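Local coordinates for AP endonuclease, family 2 (Brucella melitensis biovar Abortus, PDB 3NGF), which probably interconverts hydroxypyruvate and tartronate semialdehyde as a manganese-binding isomerase of the hyi family, with a TIM-barrel fold shared with AP endonucleases, at residues H111-R122 / M157-E167; I145-N156 / N179-H188. One frame throughout, in Å; residues are numbered along the deposited sequence. Where two conformers were deposited one is given.

Contact 1. Residues H111-R122 / M157-E167; sequences HAMSGITEGLDR and MPGYFIVHQLE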
loop_
_atom_site.group_PDB
_atom_site.type_symbol
_atom_site.label_atom_id
_atom_site.label_comp_id
_atom_site.label_asym_id
_atom_site.label_seq_id
_atom_site.Cartn_x
_atom_site.Cartn_y
_atom_site.Cartn_z
ATOM N N HIS A 111 4.828 -1.137 -3.431
ATOM C CA HIS A 111 5.052 0.132 -2.753
ATOM C C HIS A 111 6.540 0.287 -2.392
ATOM O O HIS A 111 7.100 -0.537 -1.658
ATOM C CB HIS A 111 4.152 0.205 -1.513
ATOM C CG HIS A 111 4.443 1.336 -0.578
ATOM N ND1 HIS A 111 4.122 1.276 0.763
ATOM C CD2 HIS A 111 5.007 2.548 -0.776
ATOM C CE1 HIS A 111 4.462 2.413 1.344
ATOM N NE2 HIS A 111 5.002 3.201 0.436
ATOM N N ALA A 112 7.177 1.321 -2.927
ATOM C CA ALA A 112 8.553 1.664 -2.553
ATOM C C ALA A 112 8.538 2.746 -1.479
ATOM O O ALA A 112 8.167 3.889 -1.763
ATOM C CB ALA A 112 9.315 2.141 -3.778
ATOM N N MET A 113 8.948 2.389 -0.268
ATOM C CA MET A 113 8.990 3.321 0.858
ATOM C C MET A 113 10.148 4.323 0.713
ATOM O O MET A 113 11.207 4.007 0.150
ATOM C CB MET A 113 9.101 2.549 2.177
ATOM C CG MET A 113 7.901 1.602 2.444
ATOM S SD MET A 113 7.922 1.051 4.154
ATOM C CE MET A 113 7.381 2.502 5.025
ATOM N N SER A 114 9.940 5.526 1.229
ATOM C CA SER A 114 10.856 6.643 0.987
ATOM C C SER A 114 11.861 6.930 2.103
ATOM O O SER A 114 12.950 7.448 1.836
ATOM C CB SER A 114 10.078 7.931 0.649
ATOM O OG SER A 114 9.597 7.911 -0.688
ATOM N N GLY A 115 11.483 6.654 3.349
ATOM C CA GLY A 115 12.374 6.859 4.487
ATOM C C GLY A 115 11.962 8.059 5.315
ATOM O O GLY A 115 11.171 8.904 4.871
ATOM N N ILE A 116 12.517 8.116 6.523
ATOM C CA ILE A 116 12.476 9.294 7.380
ATOM C C ILE A 116 13.577 10.250 6.891
ATOM O O ILE A 116 14.779 9.922 6.999
ATOM C CB ILE A 116 12.750 8.921 8.865
ATOM C CG1 ILE A 116 11.767 7.863 9.375
ATOM C CG2 ILE A 116 12.743 10.163 9.771
ATOM C CD1 ILE A 116 10.330 8.251 9.248
ATOM N N THR A 117 13.167 11.413 6.382
ATOM C CA THR A 117 14.072 12.396 5.767
ATOM C C THR A 117 14.187 13.726 6.533
ATOM O O THR A 117 14.849 14.663 6.061
ATOM C CB THR A 117 13.629 12.689 4.337
ATOM O OG1 THR A 117 12.263 13.135 4.337
ATOM C CG2 THR A 117 13.780 11.425 3.484
ATOM N N GLU A 118 13.550 13.810 7.700
ATOM C CA GLU A 118 13.664 14.982 8.564
ATOM C C GLU A 118 15.138 15.239 8.866
ATOM O O GLU A 118 15.874 14.312 9.192
ATOM C CB GLU A 118 12.902 14.753 9.873
ATOM C CG GLU A 118 13.072 15.874 10.901
ATOM C CD GLU A 118 12.470 17.191 10.433
ATOM O OE1 GLU A 118 11.966 17.247 9.289
ATOM O OE2 GLU A 118 12.496 18.172 11.208
ATOM N N GLY A 119 15.572 16.487 8.728
ATOM C CA GLY A 119 16.978 16.845 8.967
ATOM C C GLY A 119 17.893 16.636 7.763
ATOM O O GLY A 119 19.087 16.971 7.816
ATOM N N LEU A 120 17.358 16.092 6.676
ATOM C CA LEU A 120 18.103 16.020 5.424
ATOM C C LEU A 120 17.693 17.177 4.517
ATOM O O LEU A 120 16.637 17.791 4.711
ATOM C CB LEU A 120 17.873 14.678 4.722
ATOM C CG LEU A 120 18.290 13.405 5.462
ATOM C CD1 LEU A 120 18.074 12.178 4.541
ATOM C CD2 LEU A 120 19.742 13.465 5.952
ATOM N N ASP A 121 18.550 17.491 3.545
ATOM C CA ASP A 121 18.250 18.531 2.560
ATOM C C ASP A 121 17.095 18.082 1.638
ATOM O O ASP A 121 17.175 17.036 0.985
ATOM C CB ASP A 121 19.506 18.877 1.752
ATOM C CG ASP A 121 19.243 19.936 0.699
ATOM O OD1 ASP A 121 19.157 21.134 1.044
ATOM O OD2 ASP A 121 19.107 19.563 -0.479
ATOM N N ARG A 122 16.019 18.867 1.606
ATOM C CA ARG A 122 14.802 18.473 0.895
ATOM C C ARG A 122 15.045 18.265 -0.594
ATOM O O ARG A 122 14.575 17.289 -1.166
ATOM C CB ARG A 122 13.687 19.502 1.110
ATOM C CG ARG A 122 12.354 19.093 0.501
ATOM C CD ARG A 122 11.784 17.873 1.226
ATOM N NE ARG A 122 10.603 17.314 0.568
ATOM C CZ ARG A 122 9.846 16.342 1.070
ATOM N NH1 ARG A 122 8.794 15.901 0.381
ATOM N NH2 ARG A 122 10.114 15.817 2.271
ATOM N N MET A 157 3.756 8.583 11.537
ATOM C CA MET A 157 5.114 8.471 10.988
ATOM C C MET A 157 5.817 9.836 10.952
ATOM O O MET A 157 6.081 10.383 9.878
ATOM C CB MET A 157 5.072 7.844 9.586
ATOM C CG MET A 157 6.376 7.109 9.187
ATOM S SD MET A 157 6.747 5.637 10.185
ATOM C CE MET A 157 5.605 4.440 9.470
ATOM N N PRO A 158 6.116 10.403 12.137
ATOM C CA PRO A 158 6.754 11.725 12.134
ATOM C C PRO A 158 8.081 11.701 11.383
ATOM O O PRO A 158 8.858 10.768 11.543
ATOM C CB PRO A 158 6.974 12.045 13.625
ATOM C CG PRO A 158 6.651 10.808 14.378
ATOM C CD PRO A 158 5.934 9.851 13.487
ATOM N N GLY A 159 8.320 12.721 10.566
ATOM C CA GLY A 159 9.576 12.854 9.831
ATOM C C GLY A 159 9.621 12.096 8.520
ATOM O O GLY A 159 10.620 12.163 7.806
ATOM N N TYR A 160 8.537 11.400 8.182
ATOM C CA TYR A 160 8.455 10.711 6.894
ATOM C C TYR A 160 8.523 11.690 5.714
ATOM O O TYR A 160 7.998 12.816 5.774
ATOM C CB TYR A 160 7.182 9.846 6.793
ATOM C CG TYR A 160 7.268 8.803 5.734
ATOM C CD1 TYR A 160 8.144 7.732 5.855
ATOM C CD2 TYR A 160 6.459 8.868 4.588
ATOM C CE1 TYR A 160 8.230 6.755 4.846
ATOM C CE2 TYR A 160 6.556 7.903 3.579
ATOM C CZ TYR A 160 7.431 6.852 3.717
ATOM O OH TYR A 160 7.531 5.894 2.712
ATOM N N PHE A 161 9.164 11.237 4.649
ATOM C CA PHE A 161 9.405 12.038 3.443
ATOM C C PHE A 161 8.158 12.663 2.836
ATOM O O PHE A 161 8.193 13.828 2.483
ATOM C CB PHE A 161 10.076 11.169 2.385
ATOM C CG PHE A 161 10.266 11.851 1.063
ATOM C CD1 PHE A 161 11.124 12.957 0.935
ATOM C CD2 PHE A 161 9.614 11.363 -0.063
ATOM C CE1 PHE A 161 11.300 13.570 -0.304
ATOM C CE2 PHE A 161 9.786 11.964 -1.303
ATOM C CZ PHE A 161 10.634 13.065 -1.429
ATOM N N ILE A 162 7.079 11.885 2.704
ATOM C CA ILE A 162 5.909 12.322 1.937
ATOM C C ILE A 162 4.621 12.040 2.718
ATOM O O ILE A 162 4.341 10.897 3.114
ATOM C CB ILE A 162 5.886 11.683 0.502
ATOM C CG1 ILE A 162 4.655 12.122 -0.300
ATOM C CG2 ILE A 162 5.980 10.169 0.576
ATOM C CD1 ILE A 162 4.588 13.574 -0.555
ATOM N N VAL A 163 3.887 13.112 3.011
ATOM C CA VAL A 163 2.678 13.027 3.851
ATOM C C VAL A 163 1.479 13.801 3.270
ATOM O O VAL A 163 0.455 13.985 3.961
ATOM C CB VAL A 163 2.994 13.486 5.314
ATOM C CG1 VAL A 163 4.056 12.590 5.941
ATOM C CG2 VAL A 163 3.461 14.934 5.377
ATOM N N HIS A 164 1.584 14.279 2.022
ATOM C CA HIS A 164 0.468 14.982 1.365
ATOM C C HIS A 164 0.190 14.414 -0.016
ATOM O O HIS A 164 1.130 14.137 -0.798
ATOM C CB HIS A 164 0.719 16.489 1.291
ATOM C CG HIS A 164 0.707 17.160 2.625
ATOM N ND1 HIS A 164 -0.463 17.444 3.294
ATOM C CD2 HIS A 164 1.712 17.606 3.412
ATOM C CE1 HIS A 164 -0.178 18.019 4.449
ATOM N NE2 HIS A 164 1.135 18.129 4.546
ATOM N N GLN A 165 -1.096 14.228 -0.317
ATOM C CA GLN A 165 -1.504 13.543 -1.570
ATOM C C GLN A 165 -1.159 14.269 -2.867
ATOM O O GLN A 165 -0.568 13.667 -3.764
ATOM C CB GLN A 165 -3.010 13.212 -1.557
ATOM C CG GLN A 165 -3.462 12.357 -0.408
ATOM C CD GLN A 165 -2.866 10.950 -0.433
ATOM O OE1 GLN A 165 -2.610 10.382 -1.508
ATOM N NE2 GLN A 165 -2.681 10.372 0.751
ATOM N N LEU A 166 -1.559 15.530 -3.011
ATOM C CA LEU A 166 -1.300 16.233 -4.268
ATOM C C LEU A 166 0.201 16.522 -4.438
ATOM O O LEU A 166 0.704 16.603 -5.566
ATOM C CB LEU A 166 -2.138 17.514 -4.368
ATOM C CG LEU A 166 -3.658 17.332 -4.440
ATOM C CD1 LEU A 166 -4.309 18.701 -4.598
ATOM C CD2 LEU A 166 -4.050 16.435 -5.587
ATOM N N GLU A 167 0.923 16.651 -3.330
ATOM C CA GLU A 167 2.378 16.799 -3.391
ATOM C C GLU A 167 2.972 15.526 -4.006
ATOM O O GLU A 167 3.907 15.593 -4.816
ATOM C CB GLU A 167 2.940 17.017 -2.000
ATOM C CG GLU A 167 4.441 17.129 -1.949
ATOM C CD GLU A 167 4.975 17.425 -0.556
ATOM O OE1 GLU A 167 4.190 17.421 0.431
ATOM O OE2 GLU A 167 6.201 17.672 -0.459
HETATM O O HOH W 1 5.563 5.770 1.046
HETATM O O HOH W 2 7.681 17.348 -2.403
#
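The backbone carbonyl of Phe161 is held by two nitrogens of Arg122. NH2 lies 2.8 Å from Phe161 O, in the carbonyl plane and on a lone pair. NH1 also donates to this oxygen, tilted from the carbonyl plane. The oxygen lies in the guanidinium plane, so the grip is end-on and fixes the rotation of that group. The same guanidinium lies flat over the Phe161 ring, the two planes 19° apart. Phe161 CE1 sits over its centre, 3.4 Å from Arg122 CZ. The bend at chi2 of Arg122 (67°) brings the guanidinium onto the ring face. NH1 also makes a long salt bridge to Glu167 OE2 at 3.3 Å, and NE pairs with Glu126 of helix 122-140.

Thr117 and Ser114 also meet the Phe161 ring. Thr117 OG1 comes in at the ring edge, near its plane, and Ser114 OG lies 3.5 Å from Phe161 CD2. Phe129 of helix 122-140 also packs on this ring.

Tyr160 turns the other way. Its OH accepts an almost straight bond from Ser114 N (2.9 Å, 174°). A water links this hydroxyl to His111 NE2. Ile116 CD1 meets the tyrosine ring at its edge, 4.1 Å from Tyr160 CD1.

The backbones form a single bridge, Ile116 with Tyr160. Phe161 N donates to Gly115 O, and Thr117 N donates to Gly159 O at 3.0 Å. Gly159, at positive phi in a type II turn, packs its CA against Glu118 CB, and its O lies near Ile116 CG2. The contact joins two loops that follow neighbouring strands at the C-terminal end of a TIM barrel, where the metal site lies.

Contact 2. Residues I145-N156 / N179-H188; sequences ITVLVEPLNTRN and NVAVQLDLYH. With MN (manganese (II) ion), chain C.
Strands 146-149 and 180-185 run parallel in register, Val147 beside Val180 and Val149 beside Val182, with their short axes 51° apart. They are neighbours in the TIM barrel, joined through helix 165-175 as a beta-alpha-beta unit. The backbone ladder runs from Val147 N to Asn179 O through to Gln183 N, which meets Val149 O at 2.8 Å. At its start Asn179 ND2 reaches Ile145 O, nearly in the amide plane.

Val147 CG1 and Val180 CG2 lie side by side at 3.6 Å. On the other face of the sheet Leu148 CD2 covers Ala181 CB. The Leu148 and Gln183 side chains cross at about a right angle, CD1 of Leu148 against CB of Gln183.

At the C-terminal ends of the strands, Glu150 and Asp185 share the manganese ion. Glu150 OE2 and Asp185 OD2 each bind it at 2.2 Å, their carboxylates nearly coplanar. Gln211, Glu247 and two waters complete the site. The extended Glu150 chain (chi1 -169°) carries its carboxylate over the Gln183 amide, which it stacks on without a hydrogen bond. Gln183 NE2 donates instead to Gln211 OE1.

His188 takes the second shell. His188 NE2 is hydrogen-bonded to a manganese-bound water. Leu152 CA sits over one face of the ring, 3.8 Å from its centroid, as a CH-pi contact. Asn153 ND2 donates to His188 ND1 at 2.9 Å, near the ring plane, and this fixes the turn of the imidazole. The same ND2 donates to Asn156 OD1. Asn153 OD1 accepts from Arg155 N, an Asx turn, and from Asn156 N, which extends it to an Asx motif. Asn156 OD1 also accepts from Tyr187 OH, at 2.7 Å and on a lone pair.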
loop_
_atom_site.group_PDB
_atom_site.type_symbol
_atom_site.label_atom_id
_atom_site.label_comp_id
_atom_site.label_asym_id
_atom_site.label_seq_id
_atom_site.Cartn_x
_atom_site.Cartn_y
_atom_site.Cartn_z
ATOM N N ILE A 145 4.641 -4.297 -14.021
ATOM C CA ILE A 145 4.506 -3.985 -12.582
ATOM C C ILE A 145 4.586 -2.482 -12.365
ATOM O O ILE A 145 5.442 -1.790 -12.948
ATOM C CB ILE A 145 5.556 -4.748 -11.728
ATOM C CG1 ILE A 145 5.300 -6.255 -11.858
ATOM C CG2 ILE A 145 5.496 -4.292 -10.249
ATOM C CD1 ILE A 145 6.476 -7.136 -11.488
ATOM N N THR A 146 3.693 -1.963 -11.515
ATOM C CA THR A 146 3.648 -0.547 -11.166
ATOM C C THR A 146 4.282 -0.354 -9.770
ATOM O O THR A 146 4.111 -1.189 -8.890
ATOM C CB THR A 146 2.194 -0.033 -11.153
ATOM O OG1 THR A 146 1.665 -0.038 -12.483
ATOM C CG2 THR A 146 2.081 1.409 -10.558
ATOM N N VAL A 147 5.059 0.721 -9.597
ATOM C CA VAL A 147 5.614 1.097 -8.296
ATOM C C VAL A 147 4.863 2.298 -7.749
ATOM O O VAL A 147 4.616 3.267 -8.476
ATOM C CB VAL A 147 7.141 1.397 -8.358
ATOM C CG1 VAL A 147 7.490 2.459 -9.397
ATOM C CG2 VAL A 147 7.701 1.753 -6.971
ATOM N N LEU A 148 4.534 2.250 -6.461
ATOM C CA LEU A 148 3.763 3.311 -5.838
ATOM C C LEU A 148 4.505 4.047 -4.759
ATOM O O LEU A 148 5.348 3.481 -4.047
ATOM C CB LEU A 148 2.475 2.758 -5.217
ATOM C CG LEU A 148 1.528 1.984 -6.121
ATOM C CD1 LEU A 148 0.281 1.527 -5.317
ATOM C CD2 LEU A 148 1.164 2.786 -7.381
ATOM N N VAL A 149 4.122 5.317 -4.614
ATOM C CA VAL A 149 4.506 6.150 -3.477
ATOM C C VAL A 149 3.263 6.318 -2.620
ATOM O O VAL A 149 2.178 6.622 -3.146
ATOM C CB VAL A 149 5.059 7.547 -3.933
ATOM C CG1 VAL A 149 4.129 8.264 -4.966
ATOM C CG2 VAL A 149 5.342 8.480 -2.698
ATOM N N GLU A 150 3.416 6.123 -1.308
ATOM C CA GLU A 150 2.294 6.245 -0.358
ATOM C C GLU A 150 2.514 7.370 0.641
ATOM O O GLU A 150 3.334 7.226 1.553
ATOM C CB GLU A 150 2.094 4.979 0.456
ATOM C CG GLU A 150 0.774 4.997 1.249
ATOM C CD GLU A 150 0.624 3.903 2.301
ATOM O OE1 GLU A 150 1.523 3.084 2.547
ATOM O OE2 GLU A 150 -0.463 3.879 2.891
ATOM N N PRO A 151 1.771 8.470 0.492
ATOM C CA PRO A 151 1.795 9.485 1.570
ATOM C C PRO A 151 1.302 8.887 2.885
ATOM O O PRO A 151 0.290 8.184 2.908
ATOM C CB PRO A 151 0.831 10.562 1.054
ATOM C CG PRO A 151 0.823 10.375 -0.427
ATOM C CD PRO A 151 0.964 8.909 -0.651
ATOM N N LEU A 152 2.014 9.188 3.969
ATOM C CA LEU A 152 1.642 8.729 5.297
ATOM C C LEU A 152 1.076 9.927 6.085
ATOM O O LEU A 152 0.495 10.849 5.477
ATOM C CB LEU A 152 2.817 8.011 5.943
ATOM C CG LEU A 152 3.355 6.814 5.123
ATOM C CD1 LEU A 152 4.489 6.123 5.866
ATOM C CD2 LEU A 152 2.231 5.797 4.758
ATOM N N ASN A 153 1.112 9.890 7.404
ATOM C CA ASN A 153 0.727 11.059 8.184
ATOM C C ASN A 153 1.767 11.289 9.273
ATOM O O ASN A 153 2.493 10.364 9.649
ATOM C CB ASN A 153 -0.694 10.897 8.737
ATOM C CG ASN A 153 -0.755 10.003 9.955
ATOM O OD1 ASN A 153 -0.378 10.413 11.071
ATOM N ND2 ASN A 153 -1.265 8.784 9.772
ATOM N N THR A 154 1.812 12.514 9.794
ATOM C CA THR A 154 2.881 12.955 10.691
ATOM C C THR A 154 2.646 12.575 12.158
ATOM O O THR A 154 3.524 12.747 13.013
ATOM C CB THR A 154 3.065 14.487 10.588
ATOM O OG1 THR A 154 1.810 15.132 10.804
ATOM C CG2 THR A 154 3.567 14.879 9.211
ATOM N N ARG A 155 1.458 12.060 12.461
ATOM C CA ARG A 155 1.186 11.556 13.779
ATOM C C ARG A 155 1.701 10.145 13.914
ATOM O O ARG A 155 2.396 9.808 14.883
ATOM C CB ARG A 155 -0.314 11.606 14.068
ATOM C CG ARG A 155 -0.677 11.029 15.410
ATOM C CD ARG A 155 -2.024 11.533 15.918
ATOM N NE ARG A 155 -3.149 11.184 15.062
ATOM C CZ ARG A 155 -3.985 12.044 14.456
ATOM N NH1 ARG A 155 -4.994 11.576 13.729
ATOM N NH2 ARG A 155 -3.850 13.364 14.577
ATOM N N ASN A 156 1.375 9.304 12.941
ATOM C CA ASN A 156 1.852 7.917 12.954
ATOM C C ASN A 156 3.281 7.731 12.454
ATOM O O ASN A 156 3.941 6.811 12.906
ATOM C CB ASN A 156 0.918 7.006 12.151
ATOM C CG ASN A 156 -0.426 6.808 12.833
ATOM O OD1 ASN A 156 -1.465 6.988 12.222
ATOM N ND2 ASN A 156 -0.403 6.476 14.132
ATOM N N ASN A 179 4.290 3.679 -15.410
ATOM C CA ASN A 179 4.058 2.648 -14.377
ATOM C C ASN A 179 4.479 3.109 -12.954
ATOM O O ASN A 179 5.002 2.327 -12.143
ATOM C CB ASN A 179 4.698 1.310 -14.767
ATOM C CG ASN A 179 6.195 1.364 -14.809
ATOM O OD1 ASN A 179 6.792 2.364 -15.264
ATOM N ND2 ASN A 179 6.833 0.280 -14.355
ATOM N N VAL A 180 4.204 4.376 -12.657
ATOM C CA VAL A 180 4.395 4.927 -11.320
ATOM C C VAL A 180 3.099 5.650 -10.971
ATOM O O VAL A 180 2.519 6.336 -11.845
ATOM C CB VAL A 180 5.579 5.909 -11.275
ATOM C CG1 VAL A 180 5.695 6.582 -9.934
ATOM C CG2 VAL A 180 6.889 5.210 -11.621
ATOM N N ALA A 181 2.621 5.481 -9.737
ATOM C CA ALA A 181 1.418 6.173 -9.263
ATOM C C ALA A 181 1.409 6.313 -7.758
ATOM O O ALA A 181 2.361 5.954 -7.082
ATOM C CB ALA A 181 0.145 5.478 -9.749
ATOM N N VAL A 182 0.324 6.870 -7.250
ATOM C CA VAL A 182 0.128 7.102 -5.830
ATOM C C VAL A 182 -0.698 5.963 -5.221
ATOM O O VAL A 182 -1.627 5.425 -5.856
ATOM C CB VAL A 182 -0.604 8.429 -5.607
ATOM C CG1 VAL A 182 -0.885 8.686 -4.078
ATOM C CG2 VAL A 182 0.225 9.594 -6.200
ATOM N N GLN A 183 -0.311 5.562 -4.011
ATOM C CA GLN A 183 -1.096 4.670 -3.177
ATOM C C GLN A 183 -1.898 5.565 -2.218
ATOM O O GLN A 183 -1.325 6.218 -1.347
ATOM C CB GLN A 183 -0.159 3.742 -2.416
ATOM C CG GLN A 183 -0.831 2.734 -1.474
ATOM C CD GLN A 183 0.140 1.711 -0.957
ATOM O OE1 GLN A 183 1.065 1.311 -1.651
ATOM N NE2 GLN A 183 -0.075 1.251 0.270
ATOM N N LEU A 184 -3.208 5.619 -2.426
ATOM C CA LEU A 184 -4.113 6.516 -1.687
ATOM C C LEU A 184 -4.736 5.775 -0.494
ATOM O O LEU A 184 -5.730 5.042 -0.649
ATOM C CB LEU A 184 -5.200 7.004 -2.651
ATOM C CG LEU A 184 -6.332 7.883 -2.120
ATOM C CD1 LEU A 184 -5.775 9.086 -1.364
ATOM C CD2 LEU A 184 -7.307 8.309 -3.249
ATOM N N ASP A 185 -4.118 5.920 0.672
ATOM C CA ASP A 185 -4.644 5.385 1.933
ATOM C C ASP A 185 -5.515 6.500 2.546
ATOM O O ASP A 185 -5.019 7.605 2.910
ATOM C CB ASP A 185 -3.466 4.949 2.811
ATOM C CG ASP A 185 -3.878 4.350 4.151
ATOM O OD1 ASP A 185 -4.903 4.763 4.690
ATOM O OD2 ASP A 185 -3.149 3.492 4.711
ATOM N N LEU A 186 -6.820 6.243 2.592
ATOM C CA LEU A 186 -7.770 7.310 2.929
ATOM C C LEU A 186 -7.682 7.682 4.400
ATOM O O LEU A 186 -8.072 8.791 4.825
ATOM C CB LEU A 186 -9.193 6.908 2.519
ATOM C CG LEU A 186 -9.418 6.856 1.014
ATOM C CD1 LEU A 186 -10.770 6.228 0.708
ATOM C CD2 LEU A 186 -9.292 8.265 0.378
ATOM N N TYR A 187 -7.175 6.754 5.198
ATOM C CA TYR A 187 -6.877 7.047 6.604
ATOM C C TYR A 187 -5.817 8.186 6.673
ATOM O O TYR A 187 -6.005 9.204 7.376
ATOM C CB TYR A 187 -6.403 5.747 7.303
ATOM C CG TYR A 187 -5.809 5.937 8.676
ATOM C CD1 TYR A 187 -6.611 6.019 9.802
ATOM C CD2 TYR A 187 -4.435 6.011 8.848
ATOM C CE1 TYR A 187 -6.058 6.217 11.079
ATOM C CE2 TYR A 187 -3.876 6.175 10.104
ATOM C CZ TYR A 187 -4.679 6.303 11.206
ATOM O OH TYR A 187 -4.089 6.473 12.442
ATOM N N HIS A 188 -4.727 8.019 5.939
ATOM C CA HIS A 188 -3.687 9.047 5.929
ATOM C C HIS A 188 -4.183 10.348 5.266
ATOM O O HIS A 188 -3.856 11.427 5.719
ATOM C CB HIS A 188 -2.440 8.520 5.209
ATOM C CG HIS A 188 -1.764 7.371 5.899
ATOM N ND1 HIS A 188 -1.450 7.378 7.243
ATOM C CD2 HIS A 188 -1.259 6.219 5.403
ATOM C CE1 HIS A 188 -0.805 6.261 7.541
ATOM N NE2 HIS A 188 -0.703 5.530 6.445
HETATM MN MN MN C . -1.303 2.380 4.193
HETATM O O HOH W 3 0.658 1.028 3.548
HETATM O O HOH W 4 -1.690 7.523 1.157
HETATM O O HOH W 5 -5.123 8.600 13.985
HETATM O O HOH W 6 -0.060 2.882 6.023
#

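How the contacts relate
The segments alternate along the chain: 111-122, 145-156, 157-167, 179-188. Segment 157-167 of contact 1 follows directly on 145-156 of contact 2. The centres of the two contacts are about 11 Å apart, and they touch directly. Ala112 N lies 3.0 Å from Leu148 O, and Leu152 N lies 3.0 Å from Ile162 O; both are probable hydrogen bonds. His111 brings contact 1 close to the metal site. Its CE1 is 3.2 Å from Glu150 OE1, and the nearest atom of its side chain is about 6 Å from the manganese ion. Contact 2 supplies two of the metal ligands, Glu150 and Asp185, while contact 1 lies beside them with its Arg122 end farther out. Glu150 is also a predicted proton donor or acceptor.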